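Local coordinates for protein GDP-mannose-dependent alpha-(1-6)-phosphatidylinositol monomannoside mannosyltransferase (Corynebacterium glutamicum, PDB 3OKP) that is a glycosyltransferase of the GT-B fold, built from two Rossmann-like domains and modelled with guanosine-5'-diphosphate-alpha-D-mannose, at residues Asn12-Arg17 with Leu56-Ile61; Gln22-Asp27 with Asn89-Ala94; Ile29-Pro34 with Glu370-Ile375. All blocks are in the same frame, centred on the assembly; numbering follows the deposited sequence.

Overall arrangement
Three contacts show how a GT-B enzyme assembles its N-terminal domain and ties the chain's end back to it. From the N terminus, the chain leaves strand 7-11 through 12-17, runs along helix 20-29 and turns at 29-34. Interaction 1 then closes the first loop where 56-61 enters strand 59-63 at the border of the seven-stranded sheet. Interaction 2 closes the next at 89-94, setting helix 20-29 over strand 89-92. Interaction 3 closes last, at 370-375, after the chain has traversed the second domain. All three loops cross one another, none enclosing another, and neighbouring contacts touch: Ile29 meets Phe14 and Tyr58, Trp91 meets Leu372, and Asp13 meets Leu25.

Interaction 1: residues Asn12-Arg17 with Leu56-Ile61; sequences NDFPPR and LDYEVI
Phe14 and Val60 mark the closest backbone approach, yet their CA atoms remain 9.9 Å apart, so the irregular loop 12-17 and the segment 56-61, which leads into strand 59-63, are joined through side chains. The Phe14 ring does the reaching. Its CG stands anti to the backbone N (chi1 -161°), which directs the ring toward the border strand. There it enters a notch of three residues. Tyr58 arrives from the opposite direction, and the two rings meet at their edges without stacking: Phe14 CZ lies 3.5 Å from Tyr58 OH and 4.0 Å from Tyr58 CE2. Leu56 CD1 also sits near the plane of the Phe14 ring, 4.2 Å from Phe14 CZ. Val60 comes in obliquely, its CG2 3.8 Å from Phe14 CE2. Close to home, Pro15 CD sits 3.4 Å above one face of the Phe14 ring, near its margin. Ala41 of strand 37-42 and Ile29 at the end of helix 20-29 also touch this ring, placing it between the sheet and the first helix of the Rossmann-like N-terminal domain. A polar tie lies next door, where Pro15 O is hydrogen-bonded to Arg62 NH2. Across the two segments themselves the contact is essentially apolar, implying that burial and shape, more than directional bonding, hold the aromatic ring of the loop against the edge of the sheet.

Interaction 2: residues Gln22-Asp27 with Asn89-Ala94; sequences QSYLRD and NVWFGA
Leu25 and Trp91 make the central pair of a helix-on-sheet contact in the Rossmann-like N-terminal domain of this GT-B enzyme. Helix 20-29 follows strand 7-11 and passes over the parallel sheet on its way to strand 37-42; strand 89-92 flanks strand 7-11 on its other side, and the helix packs on it too. The two side chains run antiparallel, side by side. Trp91 holds CG anti to its backbone N (chi1 180°), extending the indole toward the helix, and Leu25 CD2 comes to rest 3.9 Å above one face of it. That methyl lies nearer the outer edge of the six-membered ring, 4.0 Å from Trp91 CZ2. Just beyond the strand, both branches of Leu25 press on the backbone: CD2 lies 3.7 Å and CD1 3.9 Å from Gly93 CA, an approach made possible by the missing side chain. Tyr24 completes the helix side, its CE2 meeting Trp91 CZ2 obliquely at 4.2 Å, while Leu25 CD2 also borders the edge of the tyrosine ring. The polar groups of this buried cluster are satisfied by the surrounding fold: Tyr24 OH by Leu168 O, and Trp91 NE1 by Ser116 OG. His118 joins the two segments indirectly, since it stacks edge-to-face with Tyr24 and binds Gly93 O through NE2. The Tyr24 side chain is about 10 Å from the bound guanosine-5'-diphosphate-alpha-D-mannose. On a more exposed side of the helix, Arg26 grips Asp27 side-on, with NE 2.8 Å from OD1, and lays one face of its guanidinium over Ser23 CA.

Interaction 3: residues Ile29-Pro34 with Glu370-Ile375; sequences IATQDP and ERLTNI
Gln32 reaches the helix segment 370-375 through one bend: with CG anti to the carbonyl carbon (chi1 -55°), the chain turns at chi2, -62°, and lays the amide on Leu372 and Thr373. Leu372 answers with CG anti to its own backbone N, projecting toward the loop. The two side chains cross at a slant, so that Leu372 CD2 lies 3.8 Å from Gln32 CG, and the leucine also packs alongside the amide nitrogen. Thr373 lies alongside, pointing the other way, with its OG1 3.0 Å from Gln32 NE2, while Gln32 OE1 lies 3.5 Å from Thr373 CA.

The amide is steadied from its own segment. Gln32 NE2 donates to Thr31 OG1 over 3.1 Å, a nearly straight bond (171° at the hydrogen) with the acceptor close to the amide plane. Thr31 OG1 is anchored in turn to Phe28 O, and a weak bond links Gln32 NE2 to Gly369 O, to which Thr373 OG1 is also hydrogen-bonded. Backbone shape contributes as well: a type I turn from Ile29 to Gln32, closed by Gln32 N bonding to Ile29 O (3.0 Å), reverses the chain beside the helix. The straight bond to Thr31 is what chiefly orients the amide of this buried glutamine.

Such a return of the C-terminal helix to the N-terminal domain is a familiar feature of GT-B enzymes. Here helix 365-377 meets the loop that leaves helix 20-29; Gln32 also touches Ile37 of strand 37-42, Leu372 touches Trp91 of strand 89-92, and Arg371 NH1 binds His167 O of strand 164-167.

Interaction 1: residues Asn12-Arg17 with Leu56-Ile61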
# COMPACT_ATOMS: atom_id res chain seq x y z
N ASN A 12 -0.64 13.55 -11.84
CA ASN A 12 0.05 12.92 -12.96
C ASN A 12 -0.12 11.40 -12.91
O ASN A 12 0.26 10.69 -13.84
CB ASN A 12 1.53 13.29 -12.94
CG ASN A 12 2.27 12.84 -14.19
OD1 ASN A 12 1.85 13.11 -15.31
ND2 ASN A 12 3.38 12.13 -14.00
N ASP A 13 -0.70 10.91 -11.81
CA ASP A 13 -0.80 9.47 -11.55
C ASP A 13 -2.26 9.02 -11.53
O ASP A 13 -2.91 9.04 -10.49
CB ASP A 13 -0.14 9.12 -10.21
CG ASP A 13 1.27 9.67 -10.08
OD1 ASP A 13 2.13 9.32 -10.92
OD2 ASP A 13 1.51 10.44 -9.13
N PHE A 14 -2.77 8.62 -12.69
CA PHE A 14 -4.16 8.18 -12.80
C PHE A 14 -4.25 7.00 -13.77
O PHE A 14 -3.46 6.93 -14.71
CB PHE A 14 -5.04 9.35 -13.27
CG PHE A 14 -6.52 9.17 -13.00
CD1 PHE A 14 -7.00 9.20 -11.69
CD2 PHE A 14 -7.42 8.99 -14.04
CE1 PHE A 14 -8.37 9.03 -11.43
CE2 PHE A 14 -8.78 8.82 -13.79
CZ PHE A 14 -9.26 8.85 -12.48
N PRO A 15 -5.18 6.06 -13.52
CA PRO A 15 -5.47 5.02 -14.51
C PRO A 15 -5.80 5.62 -15.89
O PRO A 15 -6.17 6.80 -15.96
CB PRO A 15 -6.69 4.31 -13.93
CG PRO A 15 -6.59 4.52 -12.47
CD PRO A 15 -5.99 5.88 -12.30
N PRO A 16 -5.71 4.82 -16.97
CA PRO A 16 -5.51 3.37 -17.03
C PRO A 16 -4.09 2.87 -16.72
O PRO A 16 -3.89 1.66 -16.59
CB PRO A 16 -5.91 3.02 -18.46
CG PRO A 16 -5.59 4.24 -19.24
CD PRO A 16 -5.84 5.41 -18.32
N ARG A 17 -3.12 3.78 -16.60
CA ARG A 17 -1.76 3.40 -16.22
C ARG A 17 -1.75 2.66 -14.88
O ARG A 17 -2.46 3.04 -13.94
CB ARG A 17 -0.85 4.64 -16.16
CG ARG A 17 0.64 4.33 -15.95
CD ARG A 17 1.49 5.59 -16.02
NE ARG A 17 2.87 5.32 -15.64
N LEU A 56 -16.29 5.45 -15.94
CA LEU A 56 -16.43 6.09 -14.63
C LEU A 56 -17.74 6.87 -14.47
O LEU A 56 -18.33 7.31 -15.47
CB LEU A 56 -15.22 7.01 -14.36
CG LEU A 56 -13.83 6.38 -14.50
CD1 LEU A 56 -12.73 7.42 -14.33
CD2 LEU A 56 -13.63 5.22 -13.51
N ASP A 57 -18.20 7.02 -13.23
CA ASP A 57 -19.40 7.82 -12.94
C ASP A 57 -19.07 9.23 -12.43
O ASP A 57 -19.96 9.97 -12.00
CB ASP A 57 -20.35 7.09 -11.97
CG ASP A 57 -19.71 6.74 -10.63
OD1 ASP A 57 -18.49 6.93 -10.44
OD2 ASP A 57 -20.46 6.25 -9.75
N TYR A 58 -17.79 9.60 -12.51
CA TYR A 58 -17.34 10.96 -12.21
C TYR A 58 -16.50 11.52 -13.37
O TYR A 58 -15.96 10.77 -14.18
CB TYR A 58 -16.56 11.01 -10.89
CG TYR A 58 -15.34 10.11 -10.83
CD1 TYR A 58 -15.43 8.81 -10.34
CD2 TYR A 58 -14.10 10.57 -11.26
CE1 TYR A 58 -14.32 7.98 -10.29
CE2 TYR A 58 -12.97 9.75 -11.21
CZ TYR A 58 -13.09 8.46 -10.73
OH TYR A 58 -11.98 7.65 -10.67
N GLU A 59 -16.40 12.85 -13.43
CA GLU A 59 -15.73 13.54 -14.53
C GLU A 59 -14.20 13.52 -14.42
O GLU A 59 -13.64 13.78 -13.36
CB GLU A 59 -16.22 15.00 -14.62
CG GLU A 59 -15.58 15.82 -15.74
CD GLU A 59 -16.03 17.27 -15.75
OE1 GLU A 59 -16.46 17.78 -14.69
OE2 GLU A 59 -15.96 17.90 -16.83
N VAL A 60 -13.56 13.20 -15.54
CA VAL A 60 -12.10 13.30 -15.68
C VAL A 60 -11.79 14.29 -16.80
O VAL A 60 -12.21 14.11 -17.94
CB VAL A 60 -11.44 11.93 -15.98
CG1 VAL A 60 -9.92 12.08 -16.12
CG2 VAL A 60 -11.77 10.92 -14.88
N ILE A 61 -11.07 15.36 -16.45
CA ILE A 61 -10.59 16.33 -17.43
C ILE A 61 -9.13 16.00 -17.74
O ILE A 61 -8.26 16.10 -16.88
CB ILE A 61 -10.73 17.79 -16.91
CG1 ILE A 61 -12.19 18.10 -16.58
CG2 ILE A 61 -10.17 18.79 -17.94
CD1 ILE A 61 -12.40 19.35 -15.73

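Interaction 2: residues Gln22-Asp27 with Asn89-Ala94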
# COMPACT_ATOMS: atom_id res chain seq x y z
N GLN A 22 -1.72 5.29 -8.64
CA GLN A 22 -2.89 5.10 -9.50
C GLN A 22 -3.99 4.30 -8.79
O GLN A 22 -5.16 4.69 -8.83
CB GLN A 22 -2.50 4.41 -10.81
CG GLN A 22 -1.77 5.32 -11.81
CD GLN A 22 -0.26 5.37 -11.60
OE1 GLN A 22 0.28 4.81 -10.65
NE2 GLN A 22 0.43 6.06 -12.51
N SER A 23 -3.60 3.21 -8.13
CA SER A 23 -4.54 2.37 -7.38
C SER A 23 -5.08 3.09 -6.14
O SER A 23 -6.27 2.99 -5.83
CB SER A 23 -3.86 1.05 -6.97
OG SER A 23 -3.52 0.28 -8.11
N TYR A 24 -4.19 3.80 -5.46
CA TYR A 24 -4.52 4.61 -4.29
C TYR A 24 -5.63 5.62 -4.59
O TYR A 24 -6.63 5.68 -3.88
CB TYR A 24 -3.24 5.31 -3.80
CG TYR A 24 -3.39 6.23 -2.61
CD1 TYR A 24 -3.13 5.77 -1.32
CD2 TYR A 24 -3.73 7.57 -2.77
CE1 TYR A 24 -3.24 6.62 -0.21
CE2 TYR A 24 -3.84 8.43 -1.68
CZ TYR A 24 -3.59 7.95 -0.40
OH TYR A 24 -3.71 8.80 0.67
N LEU A 25 -5.45 6.39 -5.67
CA LEU A 25 -6.41 7.43 -6.04
C LEU A 25 -7.72 6.86 -6.58
O LEU A 25 -8.79 7.28 -6.16
CB LEU A 25 -5.79 8.43 -7.02
CG LEU A 25 -4.66 9.32 -6.47
CD1 LEU A 25 -4.13 10.23 -7.56
CD2 LEU A 25 -5.10 10.14 -5.27
N ARG A 26 -7.62 5.88 -7.49
CA ARG A 26 -8.80 5.18 -8.00
C ARG A 26 -9.71 4.70 -6.86
O ARG A 26 -10.92 4.95 -6.88
CB ARG A 26 -8.38 4.00 -8.89
CG ARG A 26 -9.51 3.06 -9.33
CD ARG A 26 -8.95 1.70 -9.75
NE ARG A 26 -8.43 0.95 -8.61
CZ ARG A 26 -7.44 0.06 -8.68
NH1 ARG A 26 -6.86 -0.22 -9.84
NH2 ARG A 26 -7.04 -0.56 -7.58
N ASP A 27 -9.13 4.03 -5.87
CA ASP A 27 -9.92 3.42 -4.79
C ASP A 27 -10.43 4.43 -3.76
O ASP A 27 -11.53 4.27 -3.24
CB ASP A 27 -9.15 2.28 -4.12
CG ASP A 27 -8.89 1.11 -5.07
OD1 ASP A 27 -9.61 0.97 -6.08
OD2 ASP A 27 -7.94 0.34 -4.81
N ASN A 89 -12.34 22.13 -2.63
CA ASN A 89 -11.09 21.47 -2.26
C ASN A 89 -10.23 21.16 -3.47
O ASN A 89 -10.73 20.69 -4.48
CB ASN A 89 -11.35 20.15 -1.52
CG ASN A 89 -12.34 20.28 -0.39
OD1 ASN A 89 -12.19 21.11 0.50
ND2 ASN A 89 -13.36 19.42 -0.40
N VAL A 90 -8.93 21.42 -3.35
CA VAL A 90 -7.97 20.97 -4.35
C VAL A 90 -7.05 19.93 -3.70
O VAL A 90 -6.35 20.22 -2.73
CB VAL A 90 -7.15 22.15 -4.94
CG1 VAL A 90 -6.06 21.64 -5.88
CG2 VAL A 90 -8.07 23.10 -5.69
N TRP A 91 -7.09 18.72 -4.24
CA TRP A 91 -6.34 17.60 -3.70
C TRP A 91 -5.26 17.15 -4.68
O TRP A 91 -5.56 16.60 -5.74
CB TRP A 91 -7.30 16.45 -3.35
CG TRP A 91 -6.65 15.21 -2.77
CD1 TRP A 91 -5.43 15.11 -2.16
CD2 TRP A 91 -7.22 13.89 -2.73
NE1 TRP A 91 -5.20 13.82 -1.75
CE2 TRP A 91 -6.29 13.05 -2.09
CE3 TRP A 91 -8.43 13.34 -3.18
CZ2 TRP A 91 -6.52 11.68 -1.88
CZ3 TRP A 91 -8.67 11.98 -2.97
CH2 TRP A 91 -7.71 11.17 -2.33
N PHE A 92 -4.01 17.42 -4.33
CA PHE A 92 -2.87 16.91 -5.08
C PHE A 92 -2.61 15.48 -4.64
O PHE A 92 -2.16 15.24 -3.51
CB PHE A 92 -1.64 17.80 -4.89
CG PHE A 92 -1.82 19.21 -5.38
CD1 PHE A 92 -1.66 19.53 -6.73
CD2 PHE A 92 -2.17 20.23 -4.50
CE1 PHE A 92 -1.84 20.83 -7.19
CE2 PHE A 92 -2.35 21.53 -4.94
CZ PHE A 92 -2.18 21.84 -6.29
N GLY A 93 -2.91 14.53 -5.53
CA GLY A 93 -2.80 13.10 -5.24
C GLY A 93 -1.41 12.67 -4.80
O GLY A 93 -1.26 11.72 -4.04
N ALA A 94 -0.40 13.38 -5.31
CA ALA A 94 0.97 13.22 -4.87
C ALA A 94 1.54 14.61 -4.65
O ALA A 94 1.43 15.48 -5.52
CB ALA A 94 1.79 12.45 -5.90

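Interaction 3: residues Ile29-Pro34 with Glu370-Ile375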
# COMPACT_ATOMS: atom_id res chain seq x y z
N ILE A 29 -11.10 7.70 -4.50
CA ILE A 29 -12.12 8.48 -5.21
C ILE A 29 -13.46 7.73 -5.25
O ILE A 29 -14.53 8.33 -5.08
CB ILE A 29 -11.67 8.88 -6.65
CG1 ILE A 29 -10.53 9.91 -6.59
CG2 ILE A 29 -12.83 9.46 -7.45
CD1 ILE A 29 -9.74 10.05 -7.90
N ALA A 30 -13.38 6.41 -5.44
CA ALA A 30 -14.56 5.55 -5.51
C ALA A 30 -15.39 5.52 -4.21
O ALA A 30 -16.56 5.16 -4.24
CB ALA A 30 -14.16 4.14 -5.93
N THR A 31 -14.77 5.90 -3.10
CA THR A 31 -15.46 5.96 -1.80
C THR A 31 -16.30 7.22 -1.63
O THR A 31 -17.14 7.30 -0.72
CB THR A 31 -14.48 5.86 -0.61
OG1 THR A 31 -13.62 7.01 -0.59
CG2 THR A 31 -13.63 4.59 -0.68
N GLN A 32 -16.07 8.21 -2.49
CA GLN A 32 -16.75 9.50 -2.38
C GLN A 32 -17.95 9.60 -3.32
O GLN A 32 -18.11 8.80 -4.24
CB GLN A 32 -15.77 10.65 -2.67
CG GLN A 32 -14.51 10.63 -1.80
CD GLN A 32 -14.82 10.80 -0.32
OE1 GLN A 32 -15.29 11.85 0.12
NE2 GLN A 32 -14.55 9.75 0.46
N ASP A 33 -18.80 10.60 -3.07
CA ASP A 33 -19.91 10.93 -3.96
C ASP A 33 -19.32 11.39 -5.30
O ASP A 33 -18.61 12.40 -5.34
CB ASP A 33 -20.77 12.04 -3.34
CG ASP A 33 -22.05 12.33 -4.12
OD1 ASP A 33 -22.13 12.01 -5.33
OD2 ASP A 33 -22.99 12.89 -3.52
N PRO A 34 -19.62 10.65 -6.39
CA PRO A 34 -19.06 10.97 -7.71
C PRO A 34 -19.40 12.38 -8.20
O PRO A 34 -18.62 12.99 -8.94
CB PRO A 34 -19.69 9.91 -8.63
CG PRO A 34 -20.89 9.42 -7.89
CD PRO A 34 -20.50 9.47 -6.45
N GLU A 370 -14.37 6.87 4.85
CA GLU A 370 -14.93 7.77 5.85
C GLU A 370 -13.91 8.81 6.31
O GLU A 370 -14.25 9.98 6.49
CB GLU A 370 -15.47 6.99 7.05
CG GLU A 370 -16.82 6.34 6.80
N ARG A 371 -12.66 8.37 6.49
CA ARG A 371 -11.55 9.28 6.81
C ARG A 371 -11.37 10.35 5.74
O ARG A 371 -11.18 11.53 6.07
CB ARG A 371 -10.24 8.51 6.99
CG ARG A 371 -10.12 7.73 8.29
CD ARG A 371 -8.68 7.27 8.48
NE ARG A 371 -8.49 6.43 9.66
CZ ARG A 371 -7.31 5.96 10.06
NH1 ARG A 371 -6.20 6.25 9.37
NH2 ARG A 371 -7.22 5.21 11.14
N LEU A 372 -11.43 9.96 4.47
CA LEU A 372 -11.31 10.91 3.36
C LEU A 372 -12.49 11.87 3.32
O LEU A 372 -12.32 13.07 3.09
CB LEU A 372 -11.15 10.20 2.01
CG LEU A 372 -10.98 11.11 0.79
CD1 LEU A 372 -9.74 12.00 0.91
CD2 LEU A 372 -10.94 10.31 -0.51
N THR A 373 -13.69 11.35 3.56
CA THR A 373 -14.91 12.16 3.60
C THR A 373 -14.77 13.27 4.65
O THR A 373 -15.09 14.43 4.37
CB THR A 373 -16.17 11.30 3.84
OG1 THR A 373 -16.27 10.32 2.81
CG2 THR A 373 -17.44 12.16 3.83
N ASN A 374 -14.28 12.91 5.83
CA ASN A 374 -14.06 13.87 6.91
C ASN A 374 -13.09 14.99 6.54
O ASN A 374 -13.30 16.14 6.93
CB ASN A 374 -13.59 13.16 8.18
CG ASN A 374 -14.67 12.27 8.79
OD1 ASN A 374 -15.85 12.37 8.44
ND2 ASN A 374 -14.27 11.40 9.71
N ILE A 375 -12.04 14.65 5.79
CA ILE A 375 -11.07 15.63 5.31
C ILE A 375 -11.71 16.56 4.27
O ILE A 375 -11.59 17.78 4.38
CB ILE A 375 -9.80 14.95 4.74
CG1 ILE A 375 -9.09 14.12 5.83
CG2 ILE A 375 -8.84 15.98 4.14
CD1 ILE A 375 -8.02 13.17 5.31